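Local coordinates for thiamine-binding periplasmic protein (Escherichia coli, PDB 2QRY) that binds thiamine, thiamine phosphate and thiamine diphosphate in the periplasm as the solute-binding component of the ThiBPQ ABC importer, at residues 101-109 against 263-271; 275-284 against 287-296. All blocks are in the same frame, centred on the assembly; numbering follows the deposited sequence.

Contact 1. Residues 101-109 against 263-271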
ATOM      1  N   LYS A 101     -17.566   9.600  -9.826  1.00 38.08           N
ATOM      2  CA  LYS A 101     -16.433  10.342 -10.360  1.00 40.31           C
ATOM      3  C   LYS A 101     -15.941  11.336  -9.312  1.00 41.05           C
ATOM      4  O   LYS A 101     -16.731  11.924  -8.573  1.00 42.92           O
ATOM      5  CB  LYS A 101     -16.828  11.046 -11.662  1.00 41.87           C
ATOM      6  CG  LYS A 101     -17.042  10.063 -12.806  1.00 44.12           C
ATOM      7  CD  LYS A 101     -17.557  10.735 -14.067  1.00 45.98           C
ATOM      8  CE  LYS A 101     -17.814   9.702 -15.157  1.00 47.12           C
ATOM      9  NZ  LYS A 101     -18.343  10.322 -16.407  1.00 48.80           N
ATOM     10  N   SER A 102     -14.627  11.505  -9.244  1.00 40.78           N
ATOM     11  CA  SER A 102     -14.010  12.388  -8.264  1.00 41.65           C
ATOM     12  C   SER A 102     -14.205  13.877  -8.492  1.00 42.18           C
ATOM     13  O   SER A 102     -14.333  14.645  -7.537  1.00 41.84           O
ATOM     14  CB  SER A 102     -12.511  12.110  -8.199  1.00 41.95           C
ATOM     15  OG  SER A 102     -11.900  12.398  -9.446  1.00 43.29           O
ATOM     16  N   GLY A 103     -14.213  14.290  -9.753  1.00 42.75           N
ATOM     17  CA  GLY A 103     -14.346  15.704 -10.034  1.00 43.51           C
ATOM     18  C   GLY A 103     -13.034  16.362  -9.647  1.00 44.22           C
ATOM     19  O   GLY A 103     -12.994  17.515  -9.208  1.00 44.95           O
ATOM     20  N   VAL A 104     -11.950  15.607  -9.797  1.00 43.91           N
ATOM     21  CA  VAL A 104     -10.614  16.094  -9.475  1.00 44.10           C
ATOM     22  C   VAL A 104      -9.822  16.223 -10.766  1.00 43.79           C
ATOM     23  O   VAL A 104      -9.784  15.295 -11.572  1.00 43.14           O
ATOM     24  CB  VAL A 104      -9.864  15.117  -8.532  1.00 44.92           C
ATOM     25  CG1 VAL A 104      -8.471  15.652  -8.217  1.00 42.48           C
ATOM     26  CG2 VAL A 104     -10.659  14.921  -7.246  1.00 46.22           C
ATOM     27  N   ALA A 105      -9.197  17.380 -10.958  1.00 43.77           N
ATOM     28  CA  ALA A 105      -8.403  17.628 -12.151  1.00 43.37           C
ATOM     29  C   ALA A 105      -7.162  16.741 -12.150  1.00 42.85           C
ATOM     30  O   ALA A 105      -6.418  16.701 -11.168  1.00 41.65           O
ATOM     31  CB  ALA A 105      -8.003  19.094 -12.214  1.00 45.01           C
ATOM     32  N   ALA A 106      -6.950  16.039 -13.259  1.00 42.90           N
ATOM     33  CA  ALA A 106      -5.812  15.136 -13.409  1.00 44.72           C
ATOM     34  C   ALA A 106      -4.455  15.830 -13.247  1.00 46.00           C
ATOM     35  O   ALA A 106      -3.540  15.281 -12.627  1.00 45.81           O
ATOM     36  CB  ALA A 106      -5.887  14.440 -14.767  1.00 43.13           C
ATOM     37  N   ASP A 107      -4.331  17.033 -13.802  1.00 47.17           N
ATOM     38  CA  ASP A 107      -3.087  17.800 -13.736  1.00 48.59           C
ATOM     39  C   ASP A 107      -2.596  18.035 -12.310  1.00 49.48           C
ATOM     40  O   ASP A 107      -1.477  18.513 -12.098  1.00 49.19           O
ATOM     41  CB  ASP A 107      -3.270  19.147 -14.440  1.00 50.16           C
ATOM     42  CG  ASP A 107      -4.391  19.976 -13.833  1.00 51.59           C
ATOM     43  OD1 ASP A 107      -4.229  20.474 -12.697  1.00 52.17           O
ATOM     44  OD2 ASP A 107      -5.442  20.122 -14.493  1.00 53.98           O
ATOM     45  N   ALA A 108      -3.432  17.699 -11.333  1.00 49.40           N
ATOM     46  CA  ALA A 108      -3.070  17.886  -9.931  1.00 50.18           C
ATOM     47  C   ALA A 108      -2.225  16.730  -9.395  1.00 50.14           C
ATOM     48  O   ALA A 108      -1.742  16.779  -8.261  1.00 50.93           O
ATOM     49  CB  ALA A 108      -4.335  18.043  -9.089  1.00 49.71           C
ATOM     50  N   VAL A 109      -2.032  15.704 -10.221  1.00 49.35           N
ATOM     51  CA  VAL A 109      -1.279  14.519  -9.826  1.00 47.64           C
ATOM     52  C   VAL A 109      -0.084  14.180 -10.722  1.00 46.37           C
ATOM     53  O   VAL A 109      -0.147  14.332 -11.940  1.00 46.58           O
ATOM     54  CB  VAL A 109      -2.231  13.299  -9.760  1.00 46.68           C
ATOM     55  CG1 VAL A 109      -1.453  12.006  -9.864  1.00 47.63           C
ATOM     56  CG2 VAL A 109      -3.014  13.341  -8.465  1.00 46.00           C
ATOM     57  N   GLN A 263     -15.881  15.349  -2.469  1.00 37.79           N
ATOM     58  CA  GLN A 263     -15.076  15.822  -3.581  1.00 39.28           C
ATOM     59  C   GLN A 263     -14.089  16.911  -3.179  1.00 38.56           C
ATOM     60  O   GLN A 263     -13.023  17.040  -3.784  1.00 37.67           O
ATOM     61  CB  GLN A 263     -16.005  16.280  -4.703  1.00 40.67           C
ATOM     62  CG  GLN A 263     -16.938  15.151  -5.104  1.00 46.52           C
ATOM     63  CD  GLN A 263     -17.895  15.496  -6.222  1.00 49.60           C
ATOM     64  OE1 GLN A 263     -18.667  16.453  -6.128  1.00 51.65           O
ATOM     65  NE2 GLN A 263     -17.862  14.702  -7.291  1.00 51.12           N
ATOM     66  N   LYS A 264     -14.431  17.687  -2.157  1.00 37.49           N
ATOM     67  CA  LYS A 264     -13.522  18.724  -1.700  1.00 39.14           C
ATOM     68  C   LYS A 264     -12.381  18.032  -0.964  1.00 38.30           C
ATOM     69  O   LYS A 264     -11.261  18.537  -0.910  1.00 37.02           O
ATOM     70  CB  LYS A 264     -14.236  19.723  -0.779  1.00 40.71           C
ATOM     71  CG  LYS A 264     -15.324  20.521  -1.484  1.00 44.05           C
ATOM     72  CD  LYS A 264     -15.473  21.926  -0.924  1.00 46.56           C
ATOM     73  CE  LYS A 264     -16.016  21.936   0.496  1.00 48.21           C
ATOM     74  NZ  LYS A 264     -16.198  23.340   0.988  1.00 48.67           N
ATOM     75  N   PHE A 265     -12.672  16.862  -0.405  1.00 38.51           N
ATOM     76  CA  PHE A 265     -11.648  16.107   0.302  1.00 37.05           C
ATOM     77  C   PHE A 265     -10.693  15.461  -0.693  1.00 36.49           C
ATOM     78  O   PHE A 265      -9.489  15.400  -0.454  1.00 36.13           O
ATOM     79  CB  PHE A 265     -12.276  15.032   1.188  1.00 36.16           C
ATOM     80  CG  PHE A 265     -11.264  14.153   1.861  1.00 34.83           C
ATOM     81  CD1 PHE A 265     -10.842  12.971   1.261  1.00 34.15           C
ATOM     82  CD2 PHE A 265     -10.689  14.537   3.065  1.00 33.69           C
ATOM     83  CE1 PHE A 265      -9.863  12.190   1.851  1.00 33.70           C
ATOM     84  CE2 PHE A 265      -9.707  13.764   3.664  1.00 34.14           C
ATOM     85  CZ  PHE A 265      -9.293  12.587   3.055  1.00 34.93           C
ATOM     86  N   LEU A 266     -11.232  14.986  -1.811  1.00 36.46           N
ATOM     87  CA  LEU A 266     -10.416  14.351  -2.839  1.00 37.30           C
ATOM     88  C   LEU A 266      -9.484  15.353  -3.527  1.00 38.12           C
ATOM     89  O   LEU A 266      -8.344  15.023  -3.849  1.00 38.01           O
ATOM     90  CB  LEU A 266     -11.310  13.661  -3.875  1.00 35.75           C
ATOM     91  CG  LEU A 266     -12.100  12.447  -3.356  1.00 37.01           C
ATOM     92  CD1 LEU A 266     -13.013  11.909  -4.449  1.00 35.06           C
ATOM     93  CD2 LEU A 266     -11.136  11.361  -2.884  1.00 35.88           C
ATOM     94  N   GLN A 267      -9.967  16.574  -3.746  1.00 38.60           N
ATOM     95  CA  GLN A 267      -9.154  17.604  -4.390  1.00 38.85           C
ATOM     96  C   GLN A 267      -8.072  18.057  -3.423  1.00 37.89           C
ATOM     97  O   GLN A 267      -6.912  18.212  -3.795  1.00 37.48           O
ATOM     98  CB  GLN A 267     -10.021  18.806  -4.783  1.00 40.78           C
ATOM     99  CG  GLN A 267      -9.280  19.904  -5.550  1.00 41.78           C
ATOM    100  CD  GLN A 267      -8.862  19.475  -6.949  1.00 43.13           C
ATOM    101  OE1 GLN A 267      -9.697  19.083  -7.770  1.00 42.37           O
ATOM    102  NE2 GLN A 267      -7.563  19.553  -7.229  1.00 44.26           N
ATOM    103  N   PHE A 268      -8.472  18.267  -2.175  1.00 37.73           N
ATOM    104  CA  PHE A 268      -7.566  18.701  -1.123  1.00 38.84           C
ATOM    105  C   PHE A 268      -6.499  17.646  -0.856  1.00 40.11           C
ATOM    106  O   PHE A 268      -5.414  17.942  -0.352  1.00 39.77           O
ATOM    107  CB  PHE A 268      -8.379  18.988   0.145  1.00 37.92           C
ATOM    108  CG  PHE A 268      -7.586  18.917   1.412  1.00 38.10           C
ATOM    109  CD1 PHE A 268      -7.493  17.721   2.120  1.00 38.61           C
ATOM    110  CD2 PHE A 268      -6.922  20.037   1.896  1.00 37.61           C
ATOM    111  CE1 PHE A 268      -6.749  17.644   3.296  1.00 38.03           C
ATOM    112  CE2 PHE A 268      -6.173  19.973   3.072  1.00 37.11           C
ATOM    113  CZ  PHE A 268      -6.088  18.775   3.772  1.00 37.47           C
HETATM  114  N   MSE A 269      -6.816  16.412  -1.213  1.00 41.61           N
HETATM  115  CA  MSE A 269      -5.906  15.300  -1.011  1.00 42.67           C
HETATM  116  C   MSE A 269      -4.657  15.425  -1.883  1.00 42.38           C
HETATM  117  O   MSE A 269      -3.542  15.211  -1.409  1.00 41.91           O
HETATM  118  CB  MSE A 269      -6.641  13.994  -1.303  1.00 43.78           C
HETATM  119  CG  MSE A 269      -5.893  12.751  -0.904  1.00 45.99           C
HETATM  120 SE   MSE A 269      -7.043  11.215  -1.062  1.00 48.78          SE
HETATM  121  CE  MSE A 269      -7.090  11.061  -2.991  1.00 45.25           C
ATOM    122  N   VAL A 270      -4.843  15.774  -3.151  1.00 41.41           N
ATOM    123  CA  VAL A 270      -3.715  15.925  -4.060  1.00 41.07           C
ATOM    124  C   VAL A 270      -3.047  17.293  -3.919  1.00 41.38           C
ATOM    125  O   VAL A 270      -2.233  17.683  -4.761  1.00 41.70           O
ATOM    126  CB  VAL A 270      -4.150  15.748  -5.522  1.00 40.78           C
ATOM    127  CG1 VAL A 270      -4.739  14.373  -5.717  1.00 40.98           C
ATOM    128  CG2 VAL A 270      -5.156  16.821  -5.897  1.00 41.38           C
ATOM    129  N   SER A 271      -3.386  18.015  -2.854  1.00 40.50           N
ATOM    130  CA  SER A 271      -2.810  19.334  -2.630  1.00 40.28           C
ATOM    131  C   SER A 271      -1.704  19.252  -1.585  1.00 40.24           C
ATOM    132  O   SER A 271      -1.550  18.231  -0.920  1.00 41.79           O
ATOM    133  CB  SER A 271      -3.884  20.311  -2.155  1.00 40.33           C
ATOM    134  OG  SER A 271      -4.136  20.156  -0.773  1.00 41.77           O
TER

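Contact 2. Residues 275-284 against 287-296. With TPS (thiamin phosphate), chain E.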
ATOM      1  N   GLN A 275      -0.446  16.263   0.924  1.00 35.56           N
ATOM      2  CA  GLN A 275       0.821  15.703   0.474  1.00 35.06           C
ATOM      3  C   GLN A 275       2.002  15.945   1.405  1.00 34.33           C
ATOM      4  O   GLN A 275       2.853  15.079   1.570  1.00 34.39           O
ATOM      5  CB  GLN A 275       1.139  16.258  -0.910  1.00 34.48           C
ATOM      6  CG  GLN A 275       0.134  15.839  -1.966  1.00 34.32           C
ATOM      7  CD  GLN A 275       0.138  14.338  -2.192  1.00 33.99           C
ATOM      8  OE1 GLN A 275      -0.824  13.639  -1.863  1.00 33.19           O
ATOM      9  NE2 GLN A 275       1.230  13.835  -2.747  1.00 31.63           N
ATOM     10  N   ASN A 276       2.049  17.127   2.006  1.00 33.87           N
ATOM     11  CA  ASN A 276       3.124  17.487   2.920  1.00 33.29           C
ATOM     12  C   ASN A 276       3.197  16.571   4.134  1.00 32.34           C
ATOM     13  O   ASN A 276       4.220  16.533   4.823  1.00 32.06           O
ATOM     14  CB  ASN A 276       2.951  18.938   3.393  1.00 34.92           C
ATOM     15  CG  ASN A 276       3.707  19.928   2.533  1.00 35.32           C
ATOM     16  OD1 ASN A 276       4.928  19.863   2.429  1.00 37.13           O
ATOM     17  ND2 ASN A 276       2.984  20.855   1.914  1.00 35.70           N
ATOM     18  N   ALA A 277       2.121  15.839   4.408  1.00 30.66           N
ATOM     19  CA  ALA A 277       2.114  14.941   5.561  1.00 29.32           C
ATOM     20  C   ALA A 277       2.369  13.491   5.168  1.00 28.50           C
ATOM     21  O   ALA A 277       2.541  12.631   6.032  1.00 28.06           O
ATOM     22  CB  ALA A 277       0.793  15.059   6.313  1.00 28.28           C
ATOM     23  N   ILE A 278       2.403  13.222   3.865  1.00 27.78           N
ATOM     24  CA  ILE A 278       2.637  11.868   3.382  1.00 26.80           C
ATOM     25  C   ILE A 278       4.054  11.354   3.634  1.00 27.39           C
ATOM     26  O   ILE A 278       4.229  10.258   4.169  1.00 26.83           O
ATOM     27  CB  ILE A 278       2.328  11.743   1.867  1.00 26.65           C
ATOM     28  CG1 ILE A 278       0.813  11.646   1.648  1.00 28.09           C
ATOM     29  CG2 ILE A 278       3.011  10.504   1.288  1.00 27.03           C
ATOM     30  CD1 ILE A 278       0.175  10.419   2.293  1.00 23.15           C
ATOM     31  N   PRO A 279       5.084  12.135   3.257  1.00 26.80           N
ATOM     32  CA  PRO A 279       6.458  11.683   3.470  1.00 25.81           C
ATOM     33  C   PRO A 279       6.746  11.122   4.859  1.00 25.11           C
ATOM     34  O   PRO A 279       7.197   9.989   4.983  1.00 24.15           O
ATOM     35  CB  PRO A 279       7.279  12.931   3.163  1.00 26.27           C
ATOM     36  CG  PRO A 279       6.485  13.582   2.088  1.00 26.01           C
ATOM     37  CD  PRO A 279       5.077  13.475   2.642  1.00 27.16           C
ATOM     38  N   THR A 280       6.483  11.906   5.901  1.00 25.04           N
ATOM     39  CA  THR A 280       6.763  11.455   7.261  1.00 24.96           C
ATOM     40  C   THR A 280       5.567  10.826   7.970  1.00 25.65           C
ATOM     41  O   THR A 280       5.681  10.381   9.109  1.00 25.95           O
ATOM     42  CB  THR A 280       7.311  12.611   8.127  1.00 26.88           C
ATOM     43  OG1 THR A 280       6.309  13.623   8.277  1.00 23.89           O
ATOM     44  CG2 THR A 280       8.553  13.225   7.466  1.00 25.78           C
ATOM     45  N   GLY A 281       4.424  10.781   7.293  1.00 25.44           N
ATOM     46  CA  GLY A 281       3.244  10.184   7.889  1.00 22.64           C
ATOM     47  C   GLY A 281       3.019   8.760   7.415  1.00 21.25           C
ATOM     48  O   GLY A 281       2.857   7.849   8.228  1.00 19.61           O
ATOM     49  N   ASN A 282       3.019   8.571   6.097  1.00 20.95           N
ATOM     50  CA  ASN A 282       2.797   7.259   5.492  1.00 19.00           C
ATOM     51  C   ASN A 282       4.091   6.632   4.979  1.00 19.57           C
ATOM     52  O   ASN A 282       4.104   5.461   4.604  1.00 18.87           O
ATOM     53  CB  ASN A 282       1.812   7.376   4.327  1.00 18.05           C
ATOM     54  CG  ASN A 282       0.770   6.252   4.312  1.00 19.78           C
ATOM     55  OD1 ASN A 282       0.250   5.878   3.253  1.00 18.17           O
ATOM     56  ND2 ASN A 282       0.448   5.731   5.487  1.00 16.69           N
ATOM     57  N   TRP A 283       5.172   7.406   4.949  1.00 18.64           N
ATOM     58  CA  TRP A 283       6.452   6.904   4.466  1.00 19.46           C
ATOM     59  C   TRP A 283       6.308   6.309   3.064  1.00 19.42           C
ATOM     60  O   TRP A 283       6.543   5.126   2.823  1.00 19.56           O
ATOM     61  CB  TRP A 283       7.005   5.879   5.460  1.00 19.96           C
ATOM     62  CG  TRP A 283       7.162   6.499   6.809  1.00 22.26           C
ATOM     63  CD1 TRP A 283       6.309   6.388   7.873  1.00 21.88           C
ATOM     64  CD2 TRP A 283       8.168   7.441   7.199  1.00 21.39           C
ATOM     65  NE1 TRP A 283       6.716   7.209   8.894  1.00 20.68           N
ATOM     66  CE2 TRP A 283       7.854   7.868   8.509  1.00 22.15           C
ATOM     67  CE3 TRP A 283       9.299   7.973   6.565  1.00 21.89           C
ATOM     68  CZ2 TRP A 283       8.635   8.803   9.199  1.00 21.77           C
ATOM     69  CZ3 TRP A 283      10.076   8.902   7.248  1.00 21.75           C
ATOM     70  CH2 TRP A 283       9.738   9.307   8.555  1.00 21.58           C
HETATM   71  N   MSE A 284       5.905   7.172   2.145  1.00 22.12           N
HETATM   72  CA  MSE A 284       5.693   6.830   0.748  1.00 23.03           C
HETATM   73  C   MSE A 284       6.033   8.090  -0.045  1.00 23.85           C
HETATM   74  O   MSE A 284       6.163   9.169   0.535  1.00 23.48           O
HETATM   75  CB  MSE A 284       4.217   6.473   0.522  1.00 25.88           C
HETATM   76  CG  MSE A 284       3.743   5.203   1.210  1.00 25.09           C
HETATM   77 SE   MSE A 284       4.462   3.610   0.376  1.00 32.71          SE
HETATM   78  CE  MSE A 284       3.172   3.425  -1.072  1.00 24.67           C
ATOM     79  N   VAL A 287       2.345  12.399  -4.299  1.00 30.64           N
ATOM     80  CA  VAL A 287       1.835  12.458  -5.653  1.00 33.67           C
ATOM     81  C   VAL A 287       1.997  13.878  -6.209  1.00 35.76           C
ATOM     82  O   VAL A 287       1.940  14.094  -7.420  1.00 36.12           O
ATOM     83  CB  VAL A 287       0.358  12.012  -5.681  1.00 31.31           C
ATOM     84  CG1 VAL A 287      -0.525  13.066  -5.062  1.00 31.06           C
ATOM     85  CG2 VAL A 287      -0.050  11.701  -7.077  1.00 32.65           C
ATOM     86  N   ALA A 288       2.204  14.839  -5.311  1.00 37.80           N
ATOM     87  CA  ALA A 288       2.420  16.233  -5.695  1.00 40.84           C
ATOM     88  C   ALA A 288       3.892  16.532  -5.437  1.00 43.37           C
ATOM     89  O   ALA A 288       4.494  15.949  -4.535  1.00 44.10           O
ATOM     90  CB  ALA A 288       1.547  17.157  -4.863  1.00 40.69           C
ATOM     91  N   ASN A 289       4.465  17.435  -6.225  1.00 45.70           N
ATOM     92  CA  ASN A 289       5.872  17.798  -6.087  1.00 47.49           C
ATOM     93  C   ASN A 289       6.188  18.555  -4.799  1.00 49.00           C
ATOM     94  O   ASN A 289       6.614  19.709  -4.839  1.00 50.87           O
ATOM     95  CB  ASN A 289       6.321  18.622  -7.299  1.00 47.29           C
ATOM     96  N   VAL A 290       5.973  17.905  -3.660  1.00 50.42           N
ATOM     97  CA  VAL A 290       6.267  18.512  -2.366  1.00 51.09           C
ATOM     98  C   VAL A 290       7.729  18.188  -2.055  1.00 51.67           C
ATOM     99  O   VAL A 290       8.362  17.421  -2.781  1.00 52.60           O
ATOM    100  CB  VAL A 290       5.347  17.942  -1.258  1.00 51.62           C
ATOM    101  CG1 VAL A 290       5.440  16.436  -1.230  1.00 51.62           C
ATOM    102  CG2 VAL A 290       5.735  18.512   0.095  1.00 51.64           C
ATOM    103  N   THR A 291       8.273  18.767  -0.991  1.00 51.09           N
ATOM    104  CA  THR A 291       9.665  18.513  -0.653  1.00 51.47           C
ATOM    105  C   THR A 291       9.824  17.273   0.217  1.00 50.66           C
ATOM    106  O   THR A 291       9.207  17.162   1.278  1.00 51.03           O
ATOM    107  CB  THR A 291      10.296  19.723   0.075  1.00 52.81           C
ATOM    108  OG1 THR A 291       9.684  19.888   1.361  1.00 54.34           O
ATOM    109  CG2 THR A 291      10.099  20.996  -0.745  1.00 53.33           C
ATOM    110  N   LEU A 292      10.646  16.336  -0.244  1.00 48.92           N
ATOM    111  CA  LEU A 292      10.889  15.114   0.506  1.00 46.79           C
ATOM    112  C   LEU A 292      11.817  15.425   1.671  1.00 46.34           C
ATOM    113  O   LEU A 292      12.746  16.224   1.544  1.00 46.96           O
ATOM    114  CB  LEU A 292      11.524  14.049  -0.388  1.00 45.18           C
ATOM    115  CG  LEU A 292      10.751  13.644  -1.644  1.00 43.82           C
ATOM    116  CD1 LEU A 292      11.430  12.441  -2.283  1.00 42.24           C
ATOM    117  CD2 LEU A 292       9.323  13.312  -1.286  1.00 43.60           C
ATOM    118  N   PRO A 293      11.570  14.803   2.829  1.00 46.05           N
ATOM    119  CA  PRO A 293      12.392  15.018   4.022  1.00 45.28           C
ATOM    120  C   PRO A 293      13.826  14.597   3.772  1.00 44.51           C
ATOM    121  O   PRO A 293      14.077  13.639   3.037  1.00 43.19           O
ATOM    122  CB  PRO A 293      11.729  14.119   5.067  1.00 46.27           C
ATOM    123  CG  PRO A 293      10.306  14.039   4.608  1.00 46.24           C
ATOM    124  CD  PRO A 293      10.463  13.879   3.120  1.00 46.55           C
ATOM    125  N   ALA A 294      14.770  15.312   4.370  1.00 44.12           N
ATOM    126  CA  ALA A 294      16.167  14.938   4.222  1.00 42.86           C
ATOM    127  C   ALA A 294      16.185  13.538   4.818  1.00 42.30           C
ATOM    128  O   ALA A 294      15.568  13.300   5.858  1.00 44.39           O
ATOM    129  CB  ALA A 294      17.056  15.875   5.027  1.00 42.89           C
ATOM    130  N   GLY A 295      16.865  12.608   4.162  1.00 40.13           N
ATOM    131  CA  GLY A 295      16.905  11.248   4.665  1.00 36.83           C
ATOM    132  C   GLY A 295      16.397  10.294   3.608  1.00 35.23           C
ATOM    133  O   GLY A 295      16.880   9.167   3.491  1.00 34.41           O
ATOM    134  N   PHE A 296      15.411  10.746   2.838  1.00 33.16           N
ATOM    135  CA  PHE A 296      14.856   9.929   1.770  1.00 33.04           C
ATOM    136  C   PHE A 296      15.921   9.661   0.709  1.00 32.58           C
ATOM    137  O   PHE A 296      15.860   8.653   0.005  1.00 31.39           O
ATOM    138  CB  PHE A 296      13.655  10.628   1.120  1.00 33.45           C
ATOM    139  CG  PHE A 296      12.317  10.165   1.641  1.00 33.36           C
ATOM    140  CD1 PHE A 296      12.039  10.167   3.007  1.00 33.39           C
ATOM    141  CD2 PHE A 296      11.325   9.746   0.760  1.00 32.72           C
ATOM    142  CE1 PHE A 296      10.787   9.761   3.485  1.00 30.45           C
ATOM    143  CE2 PHE A 296      10.076   9.342   1.228  1.00 31.25           C
ATOM    144  CZ  PHE A 296       9.810   9.350   2.594  1.00 31.15           C
TER
HETATM  145  CM2 TPS E 400       7.833   2.095   8.469  1.00 16.66           C
HETATM  146  N3  TPS E 400       2.649   1.462   4.478  1.00 21.75           N
HETATM  147  C2  TPS E 400       2.693   0.577   5.454  1.00 22.35           C
HETATM  148  S1  TPS E 400       1.326  -0.433   5.172  1.00 22.37           S
HETATM  149  C5  TPS E 400       0.724   0.377   3.718  1.00 21.14           C
HETATM  150  C4  TPS E 400       1.642   1.393   3.561  1.00 21.84           C
HETATM  151  CM4 TPS E 400       1.522   2.375   2.401  1.00 22.85           C
HETATM  152  C6  TPS E 400      -0.489  -0.059   2.957  1.00 23.99           C
HETATM  153  C7  TPS E 400      -0.999  -1.191   3.848  1.00 25.37           C
HETATM  154  O7  TPS E 400      -2.150  -1.858   3.346  1.00 31.10           O
HETATM  155  N1A TPS E 400       6.970   1.744   6.192  1.00 18.69           N
HETATM  156  C2A TPS E 400       6.751   2.221   7.421  1.00 18.59           C
HETATM  157  N3A TPS E 400       5.595   2.802   7.736  1.00 15.76           N
HETATM  158  C4A TPS E 400       4.603   2.932   6.829  1.00 17.52           C
HETATM  159  N4A TPS E 400       3.411   3.536   7.187  1.00 17.56           N
HETATM  160  C5A TPS E 400       4.799   2.433   5.502  1.00 19.40           C
HETATM  161  C6A TPS E 400       6.039   1.831   5.228  1.00 19.13           C
HETATM  162  C7A TPS E 400       3.724   2.528   4.393  1.00 19.07           C
HETATM  163  P1  TPS E 400      -2.525  -2.997   4.429  1.00 24.68           P
HETATM  164  O1  TPS E 400      -1.287  -3.905   4.674  1.00 27.25           O
HETATM  165  O2  TPS E 400      -3.784  -3.839   3.968  1.00 31.77           O
HETATM  166  O3  TPS E 400      -2.878  -2.300   5.760  1.00 24.66           O

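Contact 1. Residues 101-109 against 263-271
Val104 sets its two methyl groups against neighbouring positions of helix 259-269. With CG1 anti to the backbone N (chi1 180°), that branch lies against the carboxamide of Gln267, 3.7 Å from its OE1, while CG2 meets the CB of Leu266 at 3.7 Å. Val104 and Leu266 cross at about a right angle, whereas Gln267 comes over the valine obliquely: its chain bends at chi2, bringing the amide back across the loop although its CB does not point there. One turn earlier, Gln263 reaches out with an extended chain and gives its NE2 to the carbonyl O of Lys101 at 3.3 Å. This bond is long and bent, 142° at the hydrogen; the acceptor lies nearly in the glutamine amide plane, while the donor sits tilted out of the carbonyl plane. Leu266 also sends CD1 to the CB of Ser102. The hydroxyl of Ser102 faces the other way, taking the N-H of Val104 in an ST turn (OG to N 3.2 Å) and bonding to the carbonyl of Asp118.

In the solute-binding protein fold, this joins the loop between helix 90-96 and strand 121-133 to a helix lying on the sheet: Leu266 also touches Val81 and Ala250 of the sheet, and Phe265 meets Phe47 edge-to-face.

Just past the helix, Val270 straddles Ala108 and Val109, one methyl to each. Its CG2 touches the CB of Ala108 at 3.5 Å. Its CG1 presses on CG2 of Val109 at 3.4 Å, tighter than usual for two methyls, the side chains crossing almost perpendicularly.

Contact 2. Residues 275-284 against 287-296
Pro279 against Pro293 is the centre of an apolar contact between the turn-rich segment 275-284, with its short, weakly bonded helix 278-281, and the irregular loop 287-296 that follows strand 285-286; the chain turns back on itself to cover its own helix. The two proline rings cross at about a right angle, with CB of Pro279 only 3.3 Å from CD of Pro293, closer than ordinary van der Waals packing. Beside them the CG2 methyl of Thr280 presses on CG of Pro293 at 3.5 Å. CG1 of Val290 lies farther from Pro279, 4.5 Å from its CG. At the other end, Gln275 lays its CG against the CB of Ala288, again 3.5 Å away.

Phe296 turns the edge of its ring to the carbonyl of Pro279: CZ lies 3.6 Å from that O, which sits near the plane of the ring. The same oxygen also stands over one face of the Trp283 indole, offset toward the rim. The two aromatic residues meet obliquely, CE3 of Trp283 3.9 Å from CE1 of Phe296. The positive phi of Trp283 marks where the chain leaves the helix. CD1 of the indole approaches N3A of thiamin phosphate obliquely, at 3.7 Å, and Tyr224 meets the ring edge-to-face. Asn282, Trp283 and Met284 thus form one wall of the thiamin phosphate pocket of this periplasmic binding protein.

Contact 1 is complete in sequence before the chain reaches contact 2, and their centres lie about 18 Å apart, yet the two touch. The carbonyl O of Val270 lies 3.8 Å from CB of Ala288; CG1 of Val109 and CG2 of Val287 also meet, though they are modelled too close for the exact distance to be trusted. Only contact 2 reaches the ligand: the carbonyl O of Asn282 is 3.0 Å from C7A of thiamin phosphate, and SE of Met284 (selenomethionine) is 3.8 Å from its CM4. Contact 1 takes no part in the pocket, and Gly63, Ser164, Trp200 and Ser221 hold the ligand by hydrogen bonds elsewhere in it.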